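Local structure of putative type VI secretion protein (Escherichia coli, 6SKI) at residues Asp44-Ser55 with Lys125-Thr133; Ile253-Gly261 with Thr506-Phe514. The protein probably hydrolyses phospholipids as a toxic effector of the type VI secretion system, delivered by loading onto the VgrG spike. All coordinates share one frame; numbering follows the deposited sequence.

Interaction 1 of 2, residues Asp44-Ser55 with Lys125-Thr133; sequences DGTGNNRENTAS and KTYISGIGT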
loop_
_atom_site.group_PDB
_atom_site.type_symbol
_atom_site.label_atom_id
_atom_site.label_comp_id
_atom_site.label_asym_id
_atom_site.label_seq_id
_atom_site.Cartn_x
_atom_site.Cartn_y
_atom_site.Cartn_z
ATOM N N ASP A 44 -0.965 1.327 3.666
ATOM C CA ASP A 44 0.423 1.054 3.349
ATOM C C ASP A 44 0.540 -0.199 2.492
ATOM O O ASP A 44 -0.394 -0.990 2.362
ATOM C CB ASP A 44 1.236 0.901 4.632
ATOM C CG ASP A 44 2.685 1.275 4.449
ATOM O OD1 ASP A 44 3.124 1.416 3.291
ATOM O OD2 ASP A 44 3.389 1.431 5.465
ATOM N N GLY A 45 1.705 -0.365 1.889
ATOM C CA GLY A 45 2.114 -1.635 1.338
ATOM C C GLY A 45 2.881 -2.419 2.375
ATOM O O GLY A 45 2.564 -2.381 3.569
ATOM N N THR A 46 3.915 -3.121 1.938
ATOM C CA THR A 46 4.852 -3.593 2.935
ATOM C C THR A 46 5.665 -2.408 3.448
ATOM O O THR A 46 5.933 -1.443 2.726
ATOM C CB THR A 46 5.764 -4.674 2.358
ATOM O OG1 THR A 46 5.001 -5.531 1.502
ATOM C CG2 THR A 46 6.361 -5.508 3.473
ATOM N N GLY A 47 6.049 -2.478 4.714
ATOM C CA GLY A 47 6.794 -1.388 5.304
ATOM C C GLY A 47 8.042 -1.886 5.989
ATOM O O GLY A 47 8.831 -2.619 5.389
ATOM N N ASN A 48 8.230 -1.513 7.253
ATOM C CA ASN A 48 9.344 -2.026 8.045
ATOM C C ASN A 48 8.993 -3.419 8.572
ATOM O O ASN A 48 9.097 -3.727 9.758
ATOM C CB ASN A 48 9.675 -1.060 9.173
ATOM C CG ASN A 48 11.160 -0.842 9.330
ATOM O OD1 ASN A 48 11.962 -1.722 9.031
ATOM N ND2 ASN A 48 11.538 0.341 9.794
ATOM N N ASN A 49 8.571 -4.271 7.640
ATOM C CA ASN A 49 8.062 -5.595 7.955
ATOM C C ASN A 49 8.507 -6.561 6.871
ATOM O O ASN A 49 8.859 -6.157 5.760
ATOM C CB ASN A 49 6.531 -5.611 8.055
ATOM C CG ASN A 49 5.999 -4.617 9.061
ATOM O OD1 ASN A 49 5.026 -3.915 8.798
ATOM N ND2 ASN A 49 6.628 -4.560 10.227
ATOM N N ARG A 50 8.486 -7.843 7.205
ATOM C CA ARG A 50 8.695 -8.886 6.217
ATOM C C ARG A 50 7.365 -9.285 5.592
ATOM O O ARG A 50 6.297 -9.121 6.183
ATOM C CB ARG A 50 9.363 -10.108 6.845
ATOM C CG ARG A 50 10.653 -9.800 7.575
ATOM C CD ARG A 50 11.254 -11.054 8.176
ATOM N NE ARG A 50 12.707 -11.071 8.051
ATOM C CZ ARG A 50 13.536 -10.379 8.826
ATOM N NH1 ARG A 50 13.059 -9.609 9.795
ATOM N NH2 ARG A 50 14.845 -10.457 8.633
ATOM N N GLU A 51 7.442 -9.814 4.377
ATOM C CA GLU A 51 6.257 -10.312 3.697
ATOM C C GLU A 51 5.878 -11.674 4.259
ATOM O O GLU A 51 6.739 -12.529 4.482
ATOM C CB GLU A 51 6.515 -10.410 2.195
ATOM C CG GLU A 51 5.272 -10.312 1.343
ATOM C CD GLU A 51 5.580 -10.379 -0.136
ATOM O OE1 GLU A 51 6.742 -10.669 -0.490
ATOM O OE2 GLU A 51 4.664 -10.139 -0.947
ATOM N N ASN A 52 4.586 -11.880 4.491
ATOM C CA ASN A 52 4.159 -13.143 5.068
ATOM C C ASN A 52 4.237 -14.260 4.031
ATOM O O ASN A 52 4.399 -14.023 2.832
ATOM C CB ASN A 52 2.745 -13.036 5.644
ATOM C CG ASN A 52 1.739 -12.493 4.652
ATOM O OD1 ASN A 52 1.901 -12.623 3.442
ATOM N ND2 ASN A 52 0.681 -11.884 5.167
ATOM N N THR A 53 4.132 -15.496 4.519
ATOM C CA THR A 53 4.275 -16.653 3.643
ATOM C C THR A 53 3.210 -16.660 2.554
ATOM O O THR A 53 3.482 -17.045 1.413
ATOM C CB THR A 53 4.214 -17.939 4.466
ATOM O OG1 THR A 53 5.353 -18.004 5.331
ATOM C CG2 THR A 53 4.217 -19.160 3.567
ATOM N N ALA A 54 1.993 -16.223 2.884
ATOM C CA ALA A 54 0.891 -16.310 1.933
ATOM C C ALA A 54 1.128 -15.431 0.710
ATOM O O ALA A 54 0.844 -15.843 -0.418
ATOM C CB ALA A 54 -0.418 -15.941 2.624
ATOM N N SER A 55 1.648 -14.219 0.909
ATOM C CA SER A 55 1.937 -13.334 -0.218
ATOM C C SER A 55 3.049 -13.902 -1.093
ATOM O O SER A 55 2.953 -13.918 -2.330
ATOM C CB SER A 55 2.325 -11.953 0.305
ATOM O OG SER A 55 1.200 -11.108 0.433
ATOM N N LYS A 125 -5.867 11.322 11.497
ATOM C CA LYS A 125 -5.185 10.431 10.576
ATOM C C LYS A 125 -5.284 8.993 11.050
ATOM O O LYS A 125 -5.467 8.716 12.237
ATOM C CB LYS A 125 -3.719 10.835 10.377
ATOM C CG LYS A 125 -2.877 10.900 11.627
ATOM C CD LYS A 125 -1.629 11.709 11.345
ATOM C CE LYS A 125 -0.593 11.557 12.430
ATOM N NZ LYS A 125 0.397 12.663 12.357
ATOM N N THR A 126 -5.172 8.087 10.089
ATOM C CA THR A 126 -5.355 6.664 10.302
ATOM C C THR A 126 -4.337 5.910 9.465
ATOM O O THR A 126 -4.057 6.285 8.326
ATOM C CB THR A 126 -6.766 6.233 9.910
ATOM O OG1 THR A 126 -7.725 7.127 10.488
ATOM C CG2 THR A 126 -7.029 4.858 10.391
ATOM N N TYR A 127 -3.790 4.840 10.029
ATOM C CA TYR A 127 -2.776 4.040 9.355
ATOM C C TYR A 127 -3.255 2.602 9.254
ATOM O O TYR A 127 -3.550 1.968 10.271
ATOM C CB TYR A 127 -1.440 4.109 10.093
ATOM C CG TYR A 127 -0.346 3.316 9.425
ATOM C CD1 TYR A 127 0.395 3.859 8.387
ATOM C CD2 TYR A 127 -0.050 2.026 9.834
ATOM C CE1 TYR A 127 1.394 3.138 7.775
ATOM C CE2 TYR A 127 0.944 1.298 9.226
ATOM C CZ TYR A 127 1.664 1.858 8.199
ATOM O OH TYR A 127 2.660 1.131 7.594
ATOM N N ILE A 128 -3.327 2.093 8.030
ATOM C CA ILE A 128 -3.651 0.698 7.763
ATOM C C ILE A 128 -2.421 0.037 7.160
ATOM O O ILE A 128 -1.792 0.589 6.252
ATOM C CB ILE A 128 -4.868 0.571 6.827
ATOM C CG1 ILE A 128 -6.076 1.295 7.421
ATOM C CG2 ILE A 128 -5.211 -0.879 6.592
ATOM C CD1 ILE A 128 -6.318 2.663 6.833
ATOM N N SER A 129 -2.079 -1.144 7.665
ATOM C CA SER A 129 -0.871 -1.826 7.233
ATOM C C SER A 129 -1.095 -2.497 5.880
ATOM O O SER A 129 -2.178 -2.440 5.295
ATOM C CB SER A 129 -0.429 -2.838 8.285
ATOM O OG SER A 129 -1.457 -3.771 8.558
ATOM N N GLY A 130 -0.047 -3.133 5.368
ATOM C CA GLY A 130 -0.139 -3.786 4.083
ATOM C C GLY A 130 -0.761 -5.164 4.165
ATOM O O GLY A 130 -0.869 -5.770 5.228
ATOM N N ILE A 131 -1.175 -5.659 2.998
ATOM C CA ILE A 131 -1.845 -6.953 2.930
ATOM C C ILE A 131 -0.904 -8.071 3.358
ATOM O O ILE A 131 -1.276 -8.946 4.149
ATOM C CB ILE A 131 -2.405 -7.189 1.517
ATOM C CG1 ILE A 131 -3.220 -5.977 1.067
ATOM C CG2 ILE A 131 -3.246 -8.446 1.482
ATOM C CD1 ILE A 131 -3.809 -6.117 -0.312
ATOM N N GLY A 132 0.326 -8.058 2.860
ATOM C CA GLY A 132 1.288 -9.063 3.258
ATOM C C GLY A 132 2.285 -8.504 4.247
ATOM O O GLY A 132 3.178 -7.739 3.875
ATOM N N THR A 133 2.144 -8.883 5.512
ATOM C CA THR A 133 2.925 -8.273 6.578
ATOM C C THR A 133 3.053 -9.212 7.773
ATOM O O THR A 133 4.127 -9.748 8.045
ATOM C CB THR A 133 2.290 -6.946 7.035
ATOM O OG1 THR A 133 2.510 -5.941 6.038
ATOM C CG2 THR A 133 2.890 -6.487 8.349
#
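Asp44 meets Ile128 through a backbone hydrogen bond, Asp44 N to Ile128 O (2.8 Å, N-H...O angle 164°), which carries the parallel pairing of two strands just past the end of the first. Beyond it both chains leave the sheet as loops and the backbones stay close, with the CA atoms of Gly45 and Gly130 4.2 Å apart. The CA of Gly130 lies 3.1 Å from the carbonyl O of Gly45 and also makes a CA-H...O contact with Asp44 O. Further along, Thr133 CA approaches Arg50 O at 3.5 Å in the same manner, and the methyl CG2 of Thr133 sits 3.4 Å from the amide oxygen OD1 of Asn49. The Tyr127 ring presents its hydroxyl edge to the Asp44 carboxylate, with the two planes 79° apart; the modelled separation is doubtful. The other oxygen of that carboxylate, OD1, is hydrogen-bonded to Ser100.

Asn52 works in two directions. Its chi1 of 53° places CG between the backbone N and the carbonyl carbon, and OD1 turns back to accept from Ser55 N (3.0 Å), the N-cap bond of the following helix. The same amide lies against Gly132, with ND2 3.5 Å from Gly132 CA. Ser55 OG comes alongside that glycine and is held by Arg198, while Glu51 OE1 forms a salt bridge with Lys59.

Gly45 lies near a possible Ser-His-Asp triad, consistent with a loop bordering the active site as in other alpha/beta hydrolases. Strand 121-128 flanks strand 22-43 in the central mixed sheet, helix 156-178 packs on Thr126 and Ile128, and Ile153 of helix 144-154 touches Asn52 and Ser55 at the start of helix 53-58.

Interaction 2 of 2, residues Ile253-Gly261 with Thr506-Phe514; sequences ISNFFDING and TGEIFIHRF
Asp258 turns its CG beside its own backbone N (chi1 -55°), bringing the carboxylate over to the strand at Ile511, while Phe257 has CG anti to its backbone N (chi1 173°), which lays its ring next to Phe510. Asp258 OD1 accepts from Ile511 N at 2.9 Å on its syn side, with the donor somewhat out of the carboxylate plane, so a side chain takes the place of a backbone partner there. OD2 faces the edge of the Arg513 guanidinium, but the salt bridge to NE is long at 4.0 Å.

Two backbone bonds form a single parallel bridge around Phe256 and Ile509. Ile509 N donates to Asn255 O (2.8 Å), and Ile509 O receives Phe257 N (2.8 Å). Ile509 also sets its CG2 over the face of the Phe256 ring, 4.0 Å from the centroid, a CH-pi contact; Ile511 CG1 meets the edge of the same ring. The Phe257 and Phe510 rings lie obliquely, centroids 5.1 Å apart and planes at 34°. Glu508 OE2 reaches the edge of the Phe257 ring, 3.2 Å from CD1, in the ring plane.

The type I turn Ile253-Phe256 shapes the loop ahead of the bridge, and Asn61 bonds to its Ser254 and Asn255. Strand 509-511 lies between this loop of the catalytic domain and its antiparallel partner, strand 500-502, bonded to each through its backbone; Leu500 touches Ile509 and Ile511. Helix 144-154 packs against the apolar side chains, with Leu146 on Ile511 and Ile150 on Ile259.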
loop_
_atom_site.group_PDB
_atom_site.type_symbol
_atom_site.label_atom_id
_atom_site.label_comp_id
_atom_site.label_asym_id
_atom_site.label_seq_id
_atom_site.Cartn_x
_atom_site.Cartn_y
_atom_site.Cartn_z
ATOM N N ILE A 253 -4.085 -16.507 -7.764
ATOM C CA ILE A 253 -4.559 -17.806 -7.307
ATOM C C ILE A 253 -5.125 -18.650 -8.435
ATOM O O ILE A 253 -5.688 -19.713 -8.170
ATOM C CB ILE A 253 -5.601 -17.659 -6.181
ATOM C CG1 ILE A 253 -6.851 -16.953 -6.700
ATOM C CG2 ILE A 253 -5.013 -16.911 -5.000
ATOM C CD1 ILE A 253 -8.127 -17.444 -6.069
ATOM N N SER A 254 -4.998 -18.207 -9.689
ATOM C CA SER A 254 -5.657 -18.897 -10.792
ATOM C C SER A 254 -5.115 -20.308 -10.982
ATOM O O SER A 254 -5.858 -21.218 -11.364
ATOM C CB SER A 254 -5.509 -18.089 -12.079
ATOM O OG SER A 254 -4.170 -17.671 -12.266
ATOM N N ASN A 255 -3.825 -20.513 -10.727
ATOM C CA ASN A 255 -3.195 -21.807 -10.941
ATOM C C ASN A 255 -3.071 -22.629 -9.668
ATOM O O ASN A 255 -2.500 -23.721 -9.709
ATOM C CB ASN A 255 -1.813 -21.627 -11.573
ATOM C CG ASN A 255 -1.872 -20.918 -12.904
ATOM O OD1 ASN A 255 -2.817 -21.091 -13.668
ATOM N ND2 ASN A 255 -0.861 -20.112 -13.190
ATOM N N PHE A 256 -3.590 -22.142 -8.547
ATOM C CA PHE A 256 -3.615 -22.911 -7.310
ATOM C C PHE A 256 -4.815 -23.845 -7.344
ATOM O O PHE A 256 -5.960 -23.386 -7.376
ATOM C CB PHE A 256 -3.695 -21.994 -6.093
ATOM C CG PHE A 256 -2.413 -21.294 -5.772
ATOM C CD1 PHE A 256 -1.703 -21.619 -4.633
ATOM C CD2 PHE A 256 -1.926 -20.299 -6.596
ATOM C CE1 PHE A 256 -0.528 -20.975 -4.332
ATOM C CE2 PHE A 256 -0.753 -19.652 -6.297
ATOM C CZ PHE A 256 -0.055 -19.991 -5.165
ATOM N N PHE A 257 -4.553 -25.152 -7.319
ATOM C CA PHE A 257 -5.632 -26.129 -7.415
ATOM C C PHE A 257 -6.612 -25.995 -6.258
ATOM O O PHE A 257 -7.823 -26.174 -6.435
ATOM C CB PHE A 257 -5.050 -27.539 -7.457
ATOM C CG PHE A 257 -6.081 -28.623 -7.393
ATOM C CD1 PHE A 257 -6.841 -28.939 -8.502
ATOM C CD2 PHE A 257 -6.290 -29.327 -6.223
ATOM C CE1 PHE A 257 -7.790 -29.931 -8.444
ATOM C CE2 PHE A 257 -7.238 -30.320 -6.160
ATOM C CZ PHE A 257 -7.987 -30.624 -7.272
ATOM N N ASP A 258 -6.108 -25.680 -5.066
ATOM C CA ASP A 258 -6.944 -25.724 -3.872
ATOM C C ASP A 258 -7.976 -24.602 -3.857
ATOM O O ASP A 258 -9.103 -24.801 -3.391
ATOM C CB ASP A 258 -6.063 -25.652 -2.627
ATOM C CG ASP A 258 -5.002 -26.728 -2.606
ATOM O OD1 ASP A 258 -3.920 -26.504 -3.189
ATOM O OD2 ASP A 258 -5.241 -27.795 -2.003
ATOM N N ILE A 259 -7.616 -23.421 -4.355
ATOM C CA ILE A 259 -8.381 -22.209 -4.094
ATOM C C ILE A 259 -8.759 -21.444 -5.352
ATOM O O ILE A 259 -9.379 -20.384 -5.245
ATOM C CB ILE A 259 -7.627 -21.283 -3.121
ATOM C CG1 ILE A 259 -6.212 -21.033 -3.632
ATOM C CG2 ILE A 259 -7.587 -21.894 -1.733
ATOM C CD1 ILE A 259 -5.327 -20.332 -2.644
ATOM N N ASN A 260 -8.408 -21.933 -6.544
ATOM C CA ASN A 260 -8.720 -21.175 -7.753
ATOM C C ASN A 260 -10.217 -21.059 -8.003
ATOM O O ASN A 260 -10.630 -20.254 -8.845
ATOM C CB ASN A 260 -8.045 -21.796 -8.978
ATOM C CG ASN A 260 -8.327 -23.275 -9.118
ATOM O OD1 ASN A 260 -9.215 -23.820 -8.466
ATOM N ND2 ASN A 260 -7.562 -23.937 -9.975
ATOM N N GLY A 261 -11.036 -21.843 -7.302
ATOM C CA GLY A 261 -12.473 -21.763 -7.503
ATOM C C GLY A 261 -13.051 -20.423 -7.095
ATOM O O GLY A 261 -14.005 -19.934 -7.707
ATOM N N THR A 506 1.946 -29.110 -16.000
ATOM C CA THR A 506 0.864 -28.141 -16.093
ATOM C C THR A 506 1.209 -26.810 -15.445
ATOM O O THR A 506 0.707 -25.768 -15.882
ATOM C CB THR A 506 -0.401 -28.703 -15.442
ATOM O OG1 THR A 506 -0.536 -30.088 -15.782
ATOM C CG2 THR A 506 -1.629 -27.957 -15.930
ATOM N N GLY A 507 2.052 -26.817 -14.420
ATOM C CA GLY A 507 2.306 -25.625 -13.646
ATOM C C GLY A 507 1.283 -25.357 -12.571
ATOM O O GLY A 507 1.321 -24.287 -11.954
ATOM N N GLU A 508 0.370 -26.291 -12.331
ATOM C CA GLU A 508 -0.624 -26.130 -11.283
ATOM C C GLU A 508 0.034 -26.259 -9.918
ATOM O O GLU A 508 0.915 -27.097 -9.714
ATOM C CB GLU A 508 -1.722 -27.178 -11.440
ATOM C CG GLU A 508 -2.899 -27.004 -10.507
ATOM C CD GLU A 508 -4.176 -27.561 -11.094
ATOM O OE1 GLU A 508 -4.088 -28.414 -12.000
ATOM O OE2 GLU A 508 -5.266 -27.141 -10.656
ATOM N N ILE A 509 -0.401 -25.431 -8.977
ATOM C CA ILE A 509 0.169 -25.398 -7.639
ATOM C C ILE A 509 -0.747 -26.171 -6.703
ATOM O O ILE A 509 -1.971 -26.023 -6.747
ATOM C CB ILE A 509 0.377 -23.956 -7.139
ATOM C CG1 ILE A 509 1.238 -23.168 -8.126
ATOM C CG2 ILE A 509 1.020 -23.959 -5.772
ATOM C CD1 ILE A 509 0.488 -22.102 -8.865
ATOM N N PHE A 510 -0.141 -26.994 -5.852
ATOM C CA PHE A 510 -0.853 -27.839 -4.904
ATOM C C PHE A 510 -0.285 -27.532 -3.530
ATOM O O PHE A 510 0.893 -27.792 -3.271
ATOM C CB PHE A 510 -0.683 -29.317 -5.254
ATOM C CG PHE A 510 -1.374 -29.720 -6.520
ATOM C CD1 PHE A 510 -0.721 -29.642 -7.734
ATOM C CD2 PHE A 510 -2.673 -30.186 -6.496
ATOM C CE1 PHE A 510 -1.353 -30.008 -8.897
ATOM C CE2 PHE A 510 -3.306 -30.558 -7.658
ATOM C CZ PHE A 510 -2.646 -30.466 -8.859
ATOM N N ILE A 511 -1.112 -26.960 -2.660
ATOM C CA ILE A 511 -0.658 -26.620 -1.322
ATOM C C ILE A 511 -0.515 -27.889 -0.498
ATOM O O ILE A 511 -1.380 -28.774 -0.525
ATOM C CB ILE A 511 -1.632 -25.630 -0.665
ATOM C CG1 ILE A 511 -1.756 -24.369 -1.520
ATOM C CG2 ILE A 511 -1.183 -25.287 0.735
ATOM C CD1 ILE A 511 -2.729 -23.361 -0.977
ATOM N N HIS A 512 0.590 -27.991 0.232
ATOM C CA HIS A 512 0.793 -29.108 1.144
ATOM C C HIS A 512 -0.070 -28.873 2.374
ATOM O O HIS A 512 0.308 -28.121 3.277
ATOM C CB HIS A 512 2.266 -29.241 1.509
ATOM C CG HIS A 512 3.086 -29.896 0.444
ATOM N ND1 HIS A 512 4.455 -29.771 0.375
ATOM C CD2 HIS A 512 2.724 -30.680 -0.597
ATOM C CE1 HIS A 512 4.902 -30.456 -0.662
ATOM N NE2 HIS A 512 3.872 -31.016 -1.269
ATOM N N ARG A 513 -1.228 -29.524 2.410
ATOM C CA ARG A 513 -2.238 -29.265 3.423
ATOM C C ARG A 513 -1.982 -30.008 4.722
ATOM O O ARG A 513 -2.684 -29.762 5.707
ATOM C CB ARG A 513 -3.619 -29.635 2.878
ATOM C CG ARG A 513 -4.057 -28.759 1.717
ATOM C CD ARG A 513 -5.520 -28.947 1.330
ATOM N NE ARG A 513 -5.866 -30.330 1.009
ATOM C CZ ARG A 513 -6.389 -31.195 1.871
ATOM N NH1 ARG A 513 -6.646 -30.820 3.117
ATOM N NH2 ARG A 513 -6.667 -32.432 1.485
ATOM N N PHE A 514 -0.996 -30.903 4.752
ATOM C CA PHE A 514 -0.684 -31.682 5.943
ATOM C C PHE A 514 0.719 -31.403 6.462
ATOM O O PHE A 514 1.218 -32.156 7.306
ATOM C CB PHE A 514 -0.855 -33.174 5.649
ATOM C CG PHE A 514 -2.171 -33.510 5.023
ATOM C CD1 PHE A 514 -2.225 -34.162 3.805
ATOM C CD2 PHE A 514 -3.356 -33.157 5.641
ATOM C CE1 PHE A 514 -3.435 -34.463 3.219
ATOM C CE2 PHE A 514 -4.567 -33.456 5.061
ATOM C CZ PHE A 514 -4.606 -34.110 3.848
#

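How the interactions relate
The two contacts come in series along the chain: interaction 1 closes at Thr133 before interaction 2 opens at Ile253. Their centres are 24 Å apart, and their nearest atoms, about 6 Å apart, do not touch. The centre of interaction 1 lies about 8 Å from the centre of the chain, at the end of parallel strands of the central sheet; that of interaction 2 lies about 25 Å from it, where a loop following strand 237-243 of the same sheet meets the small sheet of strands 500-502 and 509-511. Helix 144-154 touches both, through Ile153 at the first and Leu146 and Ile150 at the second. The late part of the chain is thus joined to the hydrolase core.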